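PDB 6C4M: yersinopine synthase from Yersinia pestis, which catalyses the NADPH-dependent reductive condensation of pyruvate with a histidine-derived intermediate, the last step in making the metallophore yersinopine. Local coordinates for residues G78-T83 / A204-F209; H260-L265 / A298-L303; D305-L310 / V422-A427. All blocks are in the same frame, centred on the assembly; numbering follows the deposited sequence.

Contact 1. Residues G78-T83 / A204-F209; sequences GKAQAT and AYTKAF
Phe209 turns its CG anti to the carbonyl carbon (chi1 -67°), which brings the ring back from the strand to meet Ala80 and Thr83 of the 78-83 turn. Across the contact, Thr83 holds OG1 between its backbone N and carbonyl carbon (chi1 63°), and this oxygen approaches the ring obliquely, 3.4 Å from Phe209 CE2. The same hydroxyl is hydrogen-bonded to His237, whose ring also stacks on Phe209, so one histidine steadies both partners. Ala80 is the plug of the contact. Its methyl points toward the strand and sits tightly against the backbone, with CB 3.2 Å from Thr206 O and 3.5 Å from Ala208 N, and the same CB lies 3.7 Å from Phe209 CE2. Thr206 CG2 lies over one face of the Phe209 ring, towards the rim, and is 4.0 Å from Ala80 CB, so the two methyls and the ring form a small apolar cluster. Lys79, exposed, adds little more than its CG, 3.7 Å from Lys207 O. The contact is packing throughout; Thr206 OG1 is hydrogen-bonded outside it, to Gln36 and to Thr172, a residue that binds NADP(+). The turn itself is held by its own backbone bonds, such as Ala82 N to Lys79 O at 2.9 Å. It belongs to the connection between the antiparallel strands 71-76 and 87-90, packed on strand 203-217, which pairs with strand 71-76, in the mixed sheet of a Rossmann-type NADP-binding domain.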
# COMPACT_ATOMS: atom_id res chain seq x y z
N GLY A 78 -2.50 -16.40 21.99
CA GLY A 78 -3.05 -15.08 21.71
C GLY A 78 -4.52 -15.00 22.09
O GLY A 78 -4.92 -15.39 23.20
N LYS A 79 -5.35 -14.55 21.15
CA LYS A 79 -6.77 -14.39 21.47
C LYS A 79 -7.46 -15.74 21.67
O LYS A 79 -8.38 -15.86 22.50
CB LYS A 79 -7.47 -13.58 20.38
CG LYS A 79 -7.25 -14.08 18.97
CD LYS A 79 -7.64 -12.98 17.98
CE LYS A 79 -8.90 -12.23 18.44
NZ LYS A 79 -9.34 -11.15 17.50
N ALA A 80 -7.05 -16.78 20.93
CA ALA A 80 -7.68 -18.09 21.10
C ALA A 80 -7.61 -18.58 22.54
O ALA A 80 -8.42 -19.43 22.94
CB ALA A 80 -7.04 -19.11 20.15
N GLN A 81 -6.67 -18.06 23.33
CA GLN A 81 -6.52 -18.48 24.72
C GLN A 81 -7.75 -18.16 25.55
O GLN A 81 -7.91 -18.71 26.64
CB GLN A 81 -5.29 -17.81 25.34
CG GLN A 81 -4.59 -18.60 26.43
CD GLN A 81 -3.19 -18.07 26.73
OE1 GLN A 81 -2.77 -17.01 26.24
NE2 GLN A 81 -2.44 -18.82 27.55
N ALA A 82 -8.62 -17.28 25.06
CA ALA A 82 -9.84 -16.95 25.80
C ALA A 82 -10.74 -18.17 25.94
O ALA A 82 -11.37 -18.37 26.99
CB ALA A 82 -10.57 -15.80 25.11
N THR A 83 -10.82 -19.02 24.90
CA THR A 83 -11.69 -20.19 24.91
C THR A 83 -10.96 -21.51 24.64
O THR A 83 -11.62 -22.54 24.47
CB THR A 83 -12.81 -20.03 23.87
OG1 THR A 83 -12.25 -19.95 22.55
CG2 THR A 83 -13.62 -18.80 24.15
N ALA A 204 -0.32 -29.39 18.79
CA ALA A 204 -0.71 -28.28 17.95
C ALA A 204 -1.01 -27.08 18.82
O ALA A 204 -1.11 -27.18 20.05
CB ALA A 204 -1.92 -28.61 17.08
N TYR A 205 -1.16 -25.93 18.18
CA TYR A 205 -1.55 -24.74 18.90
C TYR A 205 -2.44 -23.91 18.00
O TYR A 205 -2.25 -23.85 16.78
CB TYR A 205 -0.33 -23.93 19.39
CG TYR A 205 0.34 -23.11 18.33
CD1 TYR A 205 1.13 -23.70 17.36
CD2 TYR A 205 0.20 -21.72 18.31
CE1 TYR A 205 1.76 -22.93 16.37
CE2 TYR A 205 0.83 -20.94 17.33
CZ TYR A 205 1.61 -21.56 16.37
OH TYR A 205 2.22 -20.81 15.40
N THR A 206 -3.45 -23.31 18.60
CA THR A 206 -4.42 -22.52 17.87
C THR A 206 -4.27 -21.08 18.31
O THR A 206 -4.38 -20.78 19.50
CB THR A 206 -5.84 -23.03 18.13
OG1 THR A 206 -5.96 -24.36 17.58
CG2 THR A 206 -6.86 -22.10 17.49
N LYS A 207 -4.01 -20.21 17.33
CA LYS A 207 -3.76 -18.79 17.51
C LYS A 207 -5.02 -17.95 17.48
O LYS A 207 -5.03 -16.84 18.03
CB LYS A 207 -2.83 -18.27 16.40
CG LYS A 207 -1.41 -18.83 16.44
CD LYS A 207 -0.75 -18.92 15.03
CE LYS A 207 -0.86 -17.62 14.24
NZ LYS A 207 -0.13 -17.71 12.93
N ALA A 208 -6.08 -18.44 16.83
CA ALA A 208 -7.26 -17.61 16.59
C ALA A 208 -8.41 -18.50 16.13
O ALA A 208 -8.19 -19.55 15.52
CB ALA A 208 -6.94 -16.52 15.56
N PHE A 209 -9.63 -18.06 16.43
CA PHE A 209 -10.84 -18.68 15.91
C PHE A 209 -11.53 -17.73 14.94
O PHE A 209 -11.46 -16.51 15.09
CB PHE A 209 -11.79 -19.07 17.06
CG PHE A 209 -11.24 -20.18 17.93
CD1 PHE A 209 -11.20 -21.48 17.48
CD2 PHE A 209 -10.75 -19.90 19.19
CE1 PHE A 209 -10.68 -22.49 18.27
CE2 PHE A 209 -10.23 -20.89 19.99
CZ PHE A 209 -10.20 -22.19 19.54

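Contact 2. Residues H260-L265 / A298-L303; sequences HPPLAL and ADLAGL
The ring of Pro262 is the bump here, and the hollow that takes it lies on helix 294-313, among Asp299, Leu300 and Leu303. Its CG comes down on the backbone, 3.6 Å from Leu300 CA, so the ring meets the helix surface itself as well as side chains. Leu300 CB closes one flank, 4.0 Å from Pro262 CG; Asp299 CB lies beside Pro262 CB at 4.1 Å. Leu303 makes the third wall: with CG anti to its backbone N (chi1 180°), it crosses both proline rings at about a right angle and sets CD2 3.9 Å from Pro261 CB and 4.0 Å from Pro262 CD. Beside this apolar fit a water bridges the helices, giving one hydrogen to Pro262 O and the other to Asp299 OD2, while Asp299 OD1 is held in a salt bridge to Arg429. The short helical segments run nearly antiparallel, at 156°, with their axes 8.6 Å apart. Just before the prolines, His260, the probable proton donor/acceptor, has its CB directed away from helix 294-313 and its ND1 hydrogen-bonded to Asp406. Helix 425-445 packs along the pair through Leu430 and Ala427, helix 401-419 touches Ala264 and Leu265, and helix 350-364 backs Leu300 and Ala301.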
# COMPACT_ATOMS: atom_id res chain seq x y z
N HIS A 260 -6.56 -16.95 -3.40
CA HIS A 260 -5.31 -17.63 -3.75
C HIS A 260 -4.99 -17.59 -5.23
O HIS A 260 -3.82 -17.33 -5.57
CB HIS A 260 -5.33 -19.07 -3.23
CG HIS A 260 -4.97 -19.17 -1.79
ND1 HIS A 260 -4.74 -20.37 -1.15
CD2 HIS A 260 -4.85 -18.21 -0.84
CE1 HIS A 260 -4.47 -20.14 0.13
NE2 HIS A 260 -4.54 -18.84 0.34
N PRO A 261 -5.89 -17.90 -6.16
CA PRO A 261 -5.42 -18.05 -7.55
C PRO A 261 -4.85 -16.75 -8.10
O PRO A 261 -3.80 -16.78 -8.77
CB PRO A 261 -6.68 -18.51 -8.30
CG PRO A 261 -7.44 -19.31 -7.25
CD PRO A 261 -7.24 -18.46 -5.99
N PRO A 262 -5.45 -15.60 -7.84
CA PRO A 262 -4.86 -14.35 -8.39
C PRO A 262 -3.49 -14.04 -7.83
O PRO A 262 -2.60 -13.58 -8.57
CB PRO A 262 -5.89 -13.28 -8.00
CG PRO A 262 -7.16 -14.03 -7.85
CD PRO A 262 -6.78 -15.35 -7.26
N LEU A 263 -3.29 -14.28 -6.53
CA LEU A 263 -2.01 -14.01 -5.88
C LEU A 263 -0.99 -15.09 -6.22
O LEU A 263 0.15 -14.78 -6.57
CB LEU A 263 -2.21 -13.93 -4.36
CG LEU A 263 -2.48 -12.57 -3.73
CD1 LEU A 263 -3.39 -11.73 -4.59
CD2 LEU A 263 -3.04 -12.77 -2.33
N ALA A 264 -1.38 -16.35 -6.10
CA ALA A 264 -0.43 -17.45 -6.20
C ALA A 264 -0.05 -17.72 -7.65
O ALA A 264 1.01 -18.30 -7.90
CB ALA A 264 -1.02 -18.72 -5.57
N LEU A 265 -0.92 -17.38 -8.59
CA LEU A 265 -0.71 -17.67 -10.00
C LEU A 265 -0.32 -16.43 -10.79
O LEU A 265 -0.27 -16.47 -12.02
CB LEU A 265 -1.97 -18.32 -10.59
CG LEU A 265 -2.51 -19.59 -9.90
CD1 LEU A 265 -3.65 -20.16 -10.73
CD2 LEU A 265 -1.41 -20.65 -9.71
N ALA A 298 -6.97 -6.88 -10.71
CA ALA A 298 -7.92 -7.07 -11.80
C ALA A 298 -8.27 -8.54 -11.97
O ALA A 298 -9.44 -8.88 -12.25
CB ALA A 298 -7.34 -6.47 -13.10
N ASP A 299 -7.30 -9.44 -11.74
CA ASP A 299 -7.64 -10.88 -11.80
C ASP A 299 -8.51 -11.30 -10.62
O ASP A 299 -9.35 -12.19 -10.75
CB ASP A 299 -6.39 -11.76 -11.82
CG ASP A 299 -5.64 -11.73 -13.15
OD1 ASP A 299 -6.21 -11.32 -14.18
OD2 ASP A 299 -4.48 -12.20 -13.17
N LEU A 300 -8.29 -10.71 -9.44
CA LEU A 300 -9.12 -11.03 -8.29
C LEU A 300 -10.56 -10.64 -8.56
O LEU A 300 -11.49 -11.42 -8.33
CB LEU A 300 -8.56 -10.32 -7.05
CG LEU A 300 -9.33 -10.44 -5.73
CD1 LEU A 300 -9.51 -11.85 -5.37
CD2 LEU A 300 -8.59 -9.72 -4.62
N ALA A 301 -10.77 -9.42 -9.05
CA ALA A 301 -12.12 -8.99 -9.37
C ALA A 301 -12.73 -9.81 -10.50
O ALA A 301 -13.91 -10.14 -10.46
CB ALA A 301 -12.09 -7.50 -9.73
N GLY A 302 -11.95 -10.09 -11.55
CA GLY A 302 -12.47 -10.85 -12.68
C GLY A 302 -12.84 -12.28 -12.33
O GLY A 302 -13.83 -12.83 -12.83
N LEU A 303 -12.03 -12.93 -11.48
CA LEU A 303 -12.36 -14.29 -11.05
C LEU A 303 -13.65 -14.32 -10.22
O LEU A 303 -14.48 -15.24 -10.36
CB LEU A 303 -11.18 -14.88 -10.28
CG LEU A 303 -11.34 -16.31 -9.73
CD1 LEU A 303 -11.56 -17.28 -10.86
CD2 LEU A 303 -10.14 -16.71 -8.90
O HOH W 1 -2.70 -12.89 -11.34

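Contact 3. Residues D305-L310 / V422-A427; sequences DDYKRL and VVMPTA
Asp306 reaches from its helix to the start of helix 425-445, where OD2 accepts from two backbone amides. Ala427 N gives the straighter bond, 3.0 Å to Asp306 OD2 at 167° and nearly along the C-O axis; Thr426 N is nearer, 2.8 Å from the same OD2, but its bond is bent to 122° and weak. Pro425 N, also close by, has no hydrogen to offer. The other oxygen, OD1, is taken up in turn by Arg309 NH2, at 3.1 Å in a salt bridge near the guanidinium plane, and by a water that donates to it and also hydrogen-bonds Thr426 OG1. Both carboxylate oxygens of this buried group are thus engaged, and the helix start and the arginine would probably favour its charged form. Arg309, bent at chi3, swings its NE edge to Val423 O, 3.1 Å away, so one guanidinium ties the loop carbonyl to the aspartate. Beside these bonds Met424 lays an apolar strip: its chi3 bend (83°) turns CE to the ring of Tyr307, 3.5 Å from CD1, and leaves SD 4.1 Å from Leu310 CD2. Tyr307 OH is satisfied by Asn257 O. With Met424 at the N-cap position, a carboxylate from another helix accepts from first-turn amides, joining helix 294-313 to the start of helix 425-445 in the helical part of the chain that also holds His260.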
# COMPACT_ATOMS: atom_id res chain seq x y z
N ASP A 305 -16.11 -12.25 -10.69
CA ASP A 305 -17.13 -12.18 -11.74
C ASP A 305 -17.39 -13.56 -12.34
O ASP A 305 -18.53 -13.89 -12.66
CB ASP A 305 -16.71 -11.24 -12.88
CG ASP A 305 -16.72 -9.79 -12.50
OD1 ASP A 305 -17.57 -9.38 -11.68
OD2 ASP A 305 -15.90 -9.06 -13.10
N ASP A 306 -16.33 -14.35 -12.55
CA ASP A 306 -16.48 -15.67 -13.16
C ASP A 306 -17.29 -16.60 -12.26
O ASP A 306 -18.18 -17.34 -12.73
CB ASP A 306 -15.10 -16.27 -13.44
CG ASP A 306 -14.35 -15.59 -14.59
OD1 ASP A 306 -14.89 -14.67 -15.24
OD2 ASP A 306 -13.20 -16.01 -14.86
N TYR A 307 -16.98 -16.61 -10.96
CA TYR A 307 -17.70 -17.47 -10.03
C TYR A 307 -19.16 -17.06 -9.93
O TYR A 307 -20.04 -17.91 -9.82
CB TYR A 307 -17.04 -17.43 -8.65
CG TYR A 307 -15.69 -18.12 -8.52
CD1 TYR A 307 -15.34 -19.24 -9.27
CD2 TYR A 307 -14.76 -17.66 -7.60
CE1 TYR A 307 -14.10 -19.87 -9.10
CE2 TYR A 307 -13.52 -18.28 -7.43
CZ TYR A 307 -13.19 -19.37 -8.18
OH TYR A 307 -11.93 -19.95 -8.00
N LYS A 308 -19.45 -15.77 -10.02
CA LYS A 308 -20.84 -15.34 -10.06
C LYS A 308 -21.56 -15.95 -11.26
O LYS A 308 -22.70 -16.42 -11.14
CB LYS A 308 -20.94 -13.83 -10.11
CG LYS A 308 -22.29 -13.26 -10.51
CD LYS A 308 -22.16 -11.73 -10.47
CE LYS A 308 -23.45 -11.04 -10.81
NZ LYS A 308 -23.95 -11.47 -12.13
N ARG A 309 -20.90 -15.95 -12.43
CA ARG A 309 -21.47 -16.57 -13.61
C ARG A 309 -21.75 -18.05 -13.38
O ARG A 309 -22.81 -18.56 -13.76
CB ARG A 309 -20.54 -16.43 -14.81
CG ARG A 309 -21.15 -15.70 -16.00
CD ARG A 309 -20.17 -15.53 -17.21
NE ARG A 309 -18.88 -14.94 -16.85
CZ ARG A 309 -18.69 -13.65 -16.56
NH1 ARG A 309 -19.71 -12.81 -16.59
NH2 ARG A 309 -17.47 -13.21 -16.24
N LEU A 310 -20.78 -18.76 -12.80
CA LEU A 310 -20.92 -20.20 -12.60
C LEU A 310 -21.98 -20.51 -11.56
O LEU A 310 -22.85 -21.35 -11.78
CB LEU A 310 -19.57 -20.81 -12.19
CG LEU A 310 -19.57 -22.31 -11.91
CD1 LEU A 310 -20.06 -23.08 -13.11
CD2 LEU A 310 -18.17 -22.78 -11.52
N VAL A 422 -20.60 -22.12 -19.64
CA VAL A 422 -20.29 -20.91 -18.88
C VAL A 422 -18.82 -20.58 -19.14
O VAL A 422 -17.95 -21.43 -18.94
CB VAL A 422 -20.53 -21.12 -17.38
CG1 VAL A 422 -20.01 -19.94 -16.59
CG2 VAL A 422 -22.02 -21.34 -17.07
N VAL A 423 -18.55 -19.34 -19.54
CA VAL A 423 -17.17 -18.91 -19.78
C VAL A 423 -16.64 -18.22 -18.54
O VAL A 423 -17.36 -17.43 -17.91
CB VAL A 423 -17.08 -18.00 -21.02
CG1 VAL A 423 -17.76 -18.68 -22.21
CG2 VAL A 423 -17.67 -16.64 -20.75
N MET A 424 -15.42 -18.56 -18.15
CA MET A 424 -14.72 -17.95 -17.02
C MET A 424 -13.35 -17.46 -17.51
O MET A 424 -12.32 -18.11 -17.29
CB MET A 424 -14.59 -18.94 -15.86
CG MET A 424 -15.95 -19.51 -15.34
SD MET A 424 -15.64 -20.83 -14.15
CE MET A 424 -15.38 -19.78 -12.74
N PRO A 425 -13.30 -16.31 -18.19
CA PRO A 425 -12.04 -15.89 -18.84
C PRO A 425 -10.92 -15.65 -17.87
O PRO A 425 -9.76 -15.87 -18.22
CB PRO A 425 -12.43 -14.61 -19.58
CG PRO A 425 -13.88 -14.65 -19.72
CD PRO A 425 -14.41 -15.41 -18.54
N THR A 426 -11.19 -15.14 -16.67
CA THR A 426 -10.08 -14.92 -15.74
C THR A 426 -9.55 -16.25 -15.23
O THR A 426 -8.34 -16.48 -15.21
CB THR A 426 -10.51 -14.00 -14.60
OG1 THR A 426 -10.97 -12.78 -15.18
CG2 THR A 426 -9.36 -13.69 -13.70
N ALA A 427 -10.46 -17.16 -14.84
CA ALA A 427 -10.04 -18.51 -14.47
C ALA A 427 -9.23 -19.18 -15.58
O ALA A 427 -8.22 -19.84 -15.33
CB ALA A 427 -11.25 -19.37 -14.13
O HOH W 2 -13.46 -12.45 -16.20

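In the fold
Contacts 2 and 3 are neighbours, both using helix 294-313 and touching each other where Thr426 packs on Asp299 and Leu303; their centres are about 12 Å apart. Contact 1 stands about 30 Å from the centre of contact 2 and 37 Å from that of contact 3, across the chain's centre from the latter. It is also the most open of the three, a partly buried turn on a sheet strand, whereas the other two are buried, one between helices, the other between a helix and the loop leading into the next. Their chemistry follows: contact 1 is methyl and ring packing against backbone, contact 2 proline and leucine packing with a single water bridge, and contact 3 direct hydrogen bonds of a carboxylate and a guanidinium to backbone groups, flanked by a methionine.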